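Local coordinates for GTP-binding protein REM 1 (Homo sapiens, PDB 2NZJ), which binds GDP and, as a small GTPase of the Ras family, probably cycles between GTP- and GDP-bound states in cell signalling, at residues V117-D122 against T148-Q153; V7-D12 against A80-Y85. One frame throughout, in Å; residues are numbered along the deposited sequence.

Contact 1 of 2, residues V117-D122 against T148-Q153; sequences VGNKAD and TSATLQ. With GDP (guanosine-5'-diphosphate), chain G.
Asp122 turns its CG in between its own backbone N and carbonyl carbon (chi1 53°), while Ser149 swings OG to the far side from its backbone N (chi1 169°); the two rotations bring hydroxyl and carboxylate together. Ser149 OG donates to Asp122 OD2 at 2.7 Å, descending on it from above the carboxylate plane, and itself accepts from Leu152 N in an ST motif that fixes the hydroxyl. The carboxylate lies roughly coplanar with the guanine: GDP N1 donates to Asp122 OD2 over 2.9 Å in an almost straight bond (177°), and GDP N2 to Asp122 OD1, also at 2.9 Å. Asn119 and Thr148 cross at about a right angle. Thr148 OG1, with Val117 CG1 against it, donates to Asn119 OD1 at 2.9 Å, tilted from the amide plane. Asn119 ND2 donates to the Val15 carbonyl, which settles which way round the amide sits and leaves ND2 3.0 Å from GDP N7. With the amide cut back to an alanine, Thr148 OG1 and the Val15 carbonyl would probably lose their mates and a gap would open beside N7 of the base. The backbones are tied by Thr148 N to Gly118 O and Ala121 N to Thr148 O, a pairing that delivers Ala150 N to GDP O6 at 2.8 Å. The extended Lys120 chain lies over one guanine face, with CG 3.5 Å from GDP C6, and its NZ bonds to the ribose O4' and to the Gly14 carbonyl; Thr151 CG2 packs on the opposite face. These are the NKxD and SA motifs of Ras-like GTPases. A carboxylate facing N1 and N2 and an N-H facing O6 match guanine, and would be expected to disfavour adenine, whose donor and acceptor there are exchanged.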
loop_
_atom_site.group_PDB
_atom_site.type_symbol
_atom_site.label_atom_id
_atom_site.label_comp_id
_atom_site.label_asym_id
_atom_site.label_seq_id
_atom_site.Cartn_x
_atom_site.Cartn_y
_atom_site.Cartn_z
ATOM N N VAL A 117 3.624 4.599 1.613
ATOM C CA VAL A 117 2.635 5.084 2.558
ATOM C C VAL A 117 3.239 5.283 3.924
ATOM O O VAL A 117 3.796 4.338 4.512
ATOM C CB VAL A 117 1.439 4.105 2.718
ATOM C CG1 VAL A 117 0.517 4.562 3.831
ATOM C CG2 VAL A 117 0.674 3.990 1.449
ATOM N N GLY A 118 3.108 6.505 4.432
ATOM C CA GLY A 118 3.478 6.814 5.810
ATOM C C GLY A 118 2.264 6.735 6.710
ATOM O O GLY A 118 1.491 7.686 6.774
ATOM N N ASN A 119 2.092 5.615 7.399
ATOM C CA ASN A 119 0.920 5.396 8.250
ATOM C C ASN A 119 1.184 5.880 9.685
ATOM O O ASN A 119 2.310 6.213 10.052
ATOM C CB ASN A 119 0.531 3.910 8.249
ATOM C CG ASN A 119 -0.827 3.650 8.876
ATOM O OD1 ASN A 119 -1.779 4.446 8.707
ATOM N ND2 ASN A 119 -0.933 2.537 9.608
ATOM N N LYS A 120 0.129 5.948 10.479
ATOM C CA LYS A 120 0.179 6.469 11.853
ATOM C C LYS A 120 0.475 7.982 11.921
ATOM O O LYS A 120 1.101 8.449 12.865
ATOM C CB LYS A 120 1.163 5.683 12.714
ATOM C CG LYS A 120 1.029 4.163 12.583
ATOM C CD LYS A 120 1.413 3.437 13.869
ATOM C CE LYS A 120 1.345 1.911 13.729
ATOM N NZ LYS A 120 1.847 1.216 14.971
ATOM N N ALA A 121 -0.018 8.730 10.927
ATOM C CA ALA A 121 0.090 10.207 10.875
ATOM C C ALA A 121 -0.471 10.904 12.091
ATOM O O ALA A 121 -0.082 12.023 12.387
ATOM C CB ALA A 121 -0.635 10.758 9.608
ATOM N N ASP A 122 -1.409 10.263 12.771
ATOM C CA ASP A 122 -2.004 10.811 14.008
ATOM C C ASP A 122 -1.042 10.857 15.182
ATOM O O ASP A 122 -1.270 11.583 16.165
ATOM C CB ASP A 122 -3.195 9.957 14.415
ATOM C CG ASP A 122 -2.834 8.480 14.522
ATOM O OD1 ASP A 122 -2.871 7.949 15.647
ATOM O OD2 ASP A 122 -2.481 7.868 13.479
ATOM N N THR A 148 -1.204 8.411 5.846
ATOM C CA THR A 148 -2.515 7.992 6.275
ATOM C C THR A 148 -2.539 7.789 7.780
ATOM O O THR A 148 -1.487 7.808 8.446
ATOM C CB THR A 148 -2.905 6.687 5.592
ATOM O OG1 THR A 148 -2.062 5.615 6.049
ATOM C CG2 THR A 148 -2.792 6.827 4.080
ATOM N N SER A 149 -3.754 7.613 8.299
ATOM C CA SER A 149 -3.976 7.072 9.632
ATOM C C SER A 149 -5.182 6.138 9.569
ATOM O O SER A 149 -6.276 6.559 9.210
ATOM C CB SER A 149 -4.199 8.177 10.669
ATOM O OG SER A 149 -4.656 7.648 11.906
ATOM N N ALA A 150 -4.983 4.876 9.932
ATOM C CA ALA A 150 -6.075 3.922 9.987
ATOM C C ALA A 150 -6.993 4.173 11.188
ATOM O O ALA A 150 -8.188 3.871 11.133
ATOM C CB ALA A 150 -5.537 2.503 10.021
ATOM N N THR A 151 -6.451 4.704 12.283
ATOM C CA THR A 151 -7.258 4.918 13.498
ATOM C C THR A 151 -8.124 6.181 13.425
ATOM O O THR A 151 -9.187 6.226 14.043
ATOM C CB THR A 151 -6.387 4.972 14.766
ATOM O OG1 THR A 151 -5.463 6.053 14.652
ATOM C CG2 THR A 151 -5.605 3.688 14.939
ATOM N N LEU A 152 -7.674 7.199 12.688
ATOM C CA LEU A 152 -8.512 8.376 12.397
ATOM C C LEU A 152 -9.278 8.221 11.094
ATOM O O LEU A 152 -10.075 9.078 10.744
ATOM C CB LEU A 152 -7.676 9.646 12.265
ATOM C CG LEU A 152 -7.233 10.418 13.486
ATOM C CD1 LEU A 152 -6.827 11.777 12.960
ATOM C CD2 LEU A 152 -8.320 10.535 14.592
ATOM N N GLN A 153 -9.012 7.149 10.361
ATOM C CA GLN A 153 -9.597 6.945 9.021
ATOM C C GLN A 153 -9.304 8.145 8.116
ATOM O O GLN A 153 -10.179 8.733 7.533
ATOM C CB GLN A 153 -11.088 6.589 9.121
ATOM C CG GLN A 153 -11.283 5.294 9.971
ATOM C CD GLN A 153 -12.751 4.856 10.195
ATOM O OE1 GLN A 153 -13.388 4.313 9.302
ATOM N NE2 GLN A 153 -13.253 5.051 11.415
HETATM P PB GDP G . 0.552 -4.876 10.509
HETATM O O1B GDP G . 1.399 -4.037 9.589
HETATM O O2B GDP G . -0.557 -5.593 9.817
HETATM O O3B GDP G . 1.503 -5.872 11.153
HETATM O O3A GDP G . 0.012 -3.831 11.571
HETATM P PA GDP G . -1.445 -3.972 12.197
HETATM O O1A GDP G . -1.627 -5.373 12.707
HETATM O O2A GDP G . -2.522 -3.578 11.236
HETATM O "O5'" GDP G . -1.387 -2.855 13.343
HETATM C "C5'" GDP G . -0.352 -2.841 14.328
HETATM C "C4'" GDP G . -0.810 -1.967 15.498
HETATM O "O4'" GDP G . -0.723 -0.557 15.143
HETATM C "C3'" GDP G . -2.277 -2.235 15.891
HETATM O "O3'" GDP G . -2.459 -2.284 17.319
HETATM C "C2'" GDP G . -3.031 -1.042 15.325
HETATM O "O2'" GDP G . -4.162 -0.671 16.106
HETATM C "C1'" GDP G . -1.997 0.072 15.278
HETATM N N9 GDP G . -2.209 0.966 14.125
HETATM C C8 GDP G . -2.376 0.637 12.819
HETATM N N7 GDP G . -2.516 1.743 12.041
HETATM C C5 GDP G . -2.430 2.784 12.860
HETATM C C6 GDP G . -2.517 4.236 12.713
HETATM O O6 GDP G . -2.708 4.709 11.572
HETATM N N1 GDP G . -2.377 4.988 13.822
HETATM C C2 GDP G . -2.188 4.455 15.049
HETATM N N2 GDP G . -2.050 5.233 16.155
HETATM N N3 GDP G . -2.120 3.125 15.247
HETATM C C4 GDP G . -2.231 2.275 14.214
#

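Contact 2 of 2, residues V7-D12 against A80-Y85; sequences VVLLGD and AYVIVY
Val8 and Tyr81 stand side by side on one face of the sheet, pointing the same way, with Val8 CB 3.5 Å from Tyr81 CE2. Leu10 crosses the same ring at a slant, bringing CD1 to 4.0 Å from Tyr81 CD2, so the ring is flanked by two residues of the partner strand; its hydroxyl is held beyond them by Cys74 and Gly78. On the other face Leu9 runs alongside Val82. With CG of Leu9 opposite its carbonyl carbon (chi1 -74°), CD2 reaches across to 3.6 Å from Val82 CB and also leans on Val84. Val7 CG1 meets Val82 CG2 at 3.9 Å, and helix 156-171 covers Val7 and Ala80 on this face. Between the two layers of side chains, Val8 N, Val82 N, Leu10 N and Val84 N donate in turn to Ala80 O, Val8 O, Val82 O and Leu10 O, four nearly straight bonds between parallel strands whose directions differ by 20°. At Gly11 a beta carbon would collide with Val84 O, and the chain leaves the sheet with its carbonyl taken by Lys17. This is the central parallel strand pair of the Ras-like P-loop fold, whose first strand runs into the phosphate-binding loop.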
loop_
_atom_site.group_PDB
_atom_site.type_symbol
_atom_site.label_atom_id
_atom_site.label_comp_id
_atom_site.label_asym_id
_atom_site.label_seq_id
_atom_site.Cartn_x
_atom_site.Cartn_y
_atom_site.Cartn_z
ATOM N N VAL A 7 -3.361 -5.944 -5.674
ATOM C CA VAL A 7 -2.582 -4.937 -4.978
ATOM C C VAL A 7 -1.930 -5.586 -3.776
ATOM O O VAL A 7 -2.613 -6.133 -2.909
ATOM C CB VAL A 7 -3.463 -3.781 -4.440
ATOM C CG1 VAL A 7 -2.600 -2.770 -3.647
ATOM C CG2 VAL A 7 -4.208 -3.095 -5.582
ATOM N N VAL A 8 -0.611 -5.507 -3.701
ATOM C CA VAL A 8 0.106 -6.205 -2.651
ATOM C C VAL A 8 0.613 -5.211 -1.587
ATOM O O VAL A 8 1.271 -4.231 -1.944
ATOM C CB VAL A 8 1.239 -7.068 -3.259
ATOM C CG1 VAL A 8 1.743 -8.048 -2.266
ATOM C CG2 VAL A 8 0.733 -7.825 -4.481
ATOM N N LEU A 9 0.272 -5.462 -0.303
ATOM C CA LEU A 9 0.742 -4.629 0.853
ATOM C C LEU A 9 2.055 -5.152 1.441
ATOM O O LEU A 9 2.114 -6.268 1.931
ATOM C CB LEU A 9 -0.285 -4.574 1.998
ATOM C CG LEU A 9 -1.551 -3.732 1.837
ATOM C CD1 LEU A 9 -2.522 -3.996 2.979
ATOM C CD2 LEU A 9 -1.215 -2.254 1.757
ATOM N N LEU A 10 3.095 -4.328 1.421
ATOM C CA LEU A 10 4.387 -4.677 1.989
ATOM C C LEU A 10 4.762 -3.724 3.136
ATOM O O LEU A 10 4.289 -2.591 3.196
ATOM C CB LEU A 10 5.483 -4.586 0.928
ATOM C CG LEU A 10 5.379 -5.446 -0.321
ATOM C CD1 LEU A 10 6.396 -4.962 -1.348
ATOM C CD2 LEU A 10 5.552 -6.932 -0.006
ATOM N N GLY A 11 5.666 -4.185 4.000
ATOM C CA GLY A 11 6.204 -3.400 5.093
ATOM C C GLY A 11 6.452 -4.214 6.354
ATOM O O GLY A 11 5.878 -5.287 6.534
ATOM N N ASP A 12 7.271 -3.677 7.246
ATOM C CA ASP A 12 7.561 -4.323 8.523
ATOM C C ASP A 12 6.315 -4.586 9.390
ATOM O O ASP A 12 5.303 -3.906 9.249
ATOM C CB ASP A 12 8.542 -3.465 9.335
ATOM C CG ASP A 12 9.982 -3.622 8.872
ATOM O OD1 ASP A 12 10.254 -4.427 7.948
ATOM O OD2 ASP A 12 10.855 -2.948 9.447
ATOM N N ALA A 80 0.009 -3.674 -8.547
ATOM C CA ALA A 80 0.509 -2.501 -7.819
ATOM C C ALA A 80 1.027 -2.936 -6.455
ATOM O O ALA A 80 0.575 -3.945 -5.904
ATOM C CB ALA A 80 -0.602 -1.467 -7.649
ATOM N N TYR A 81 1.971 -2.178 -5.910
ATOM C CA TYR A 81 2.509 -2.459 -4.586
ATOM C C TYR A 81 2.378 -1.239 -3.692
ATOM O O TYR A 81 2.723 -0.129 -4.112
ATOM C CB TYR A 81 3.970 -2.872 -4.706
ATOM C CG TYR A 81 4.128 -4.220 -5.344
ATOM C CD1 TYR A 81 4.342 -4.354 -6.711
ATOM C CD2 TYR A 81 4.042 -5.371 -4.574
ATOM C CE1 TYR A 81 4.475 -5.601 -7.279
ATOM C CE2 TYR A 81 4.160 -6.601 -5.130
ATOM C CZ TYR A 81 4.383 -6.721 -6.467
ATOM O OH TYR A 81 4.504 -7.984 -6.966
ATOM N N VAL A 82 1.864 -1.460 -2.478
ATOM C CA VAL A 82 1.790 -0.429 -1.437
ATOM C C VAL A 82 2.783 -0.773 -0.321
ATOM O O VAL A 82 2.565 -1.699 0.445
ATOM C CB VAL A 82 0.368 -0.284 -0.873
ATOM C CG1 VAL A 82 0.305 0.751 0.221
ATOM C CG2 VAL A 82 -0.546 0.091 -1.972
ATOM N N ILE A 83 3.882 -0.025 -0.266
ATOM C CA ILE A 83 4.908 -0.186 0.761
ATOM C C ILE A 83 4.588 0.752 1.910
ATOM O O ILE A 83 4.706 1.961 1.768
ATOM C CB ILE A 83 6.315 0.200 0.239
ATOM C CG1 ILE A 83 6.785 -0.753 -0.854
ATOM C CG2 ILE A 83 7.330 0.222 1.369
ATOM C CD1 ILE A 83 7.960 -0.217 -1.693
ATOM N N VAL A 84 4.201 0.188 3.051
ATOM C CA VAL A 84 3.755 0.957 4.218
ATOM C C VAL A 84 4.859 1.007 5.263
ATOM O O VAL A 84 5.486 -0.004 5.524
ATOM C CB VAL A 84 2.540 0.293 4.851
ATOM C CG1 VAL A 84 2.084 1.038 6.121
ATOM C CG2 VAL A 84 1.427 0.165 3.803
ATOM N N TYR A 85 5.104 2.186 5.844
ATOM C CA TYR A 85 5.923 2.322 7.067
ATOM C C TYR A 85 5.144 3.175 8.085
ATOM O O TYR A 85 4.119 3.771 7.750
ATOM C CB TYR A 85 7.332 2.894 6.756
ATOM C CG TYR A 85 7.316 4.317 6.302
ATOM C CD1 TYR A 85 7.102 4.634 4.981
ATOM C CD2 TYR A 85 7.456 5.352 7.201
ATOM C CE1 TYR A 85 7.036 5.927 4.552
ATOM C CE2 TYR A 85 7.365 6.697 6.776
ATOM C CZ TYR A 85 7.152 6.964 5.444
ATOM O OH TYR A 85 7.114 8.264 4.985
#

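The two contacts follow one another along the chain, residues 7-12 with 80-85 closing before 117-122 with 148-153 begin, and their centres lie 14 Å apart. They share one six-stranded sheet in which strands 4-10, 80-86, 114-119 and 144-147 are successive parallel neighbours. Strand 80-86 joins them: Asn119 N probably bonds to Tyr85 O and Tyr85 N to Val117 O, each at 2.8 Å, while Val82 CG1 packs on Val117 CG2. Contact 2 lies near the centre of the chain and leads into the phosphate loop; contact 1 lies further out and holds the base. The shared sheet thus sets both ends of the GDP site relative to each other.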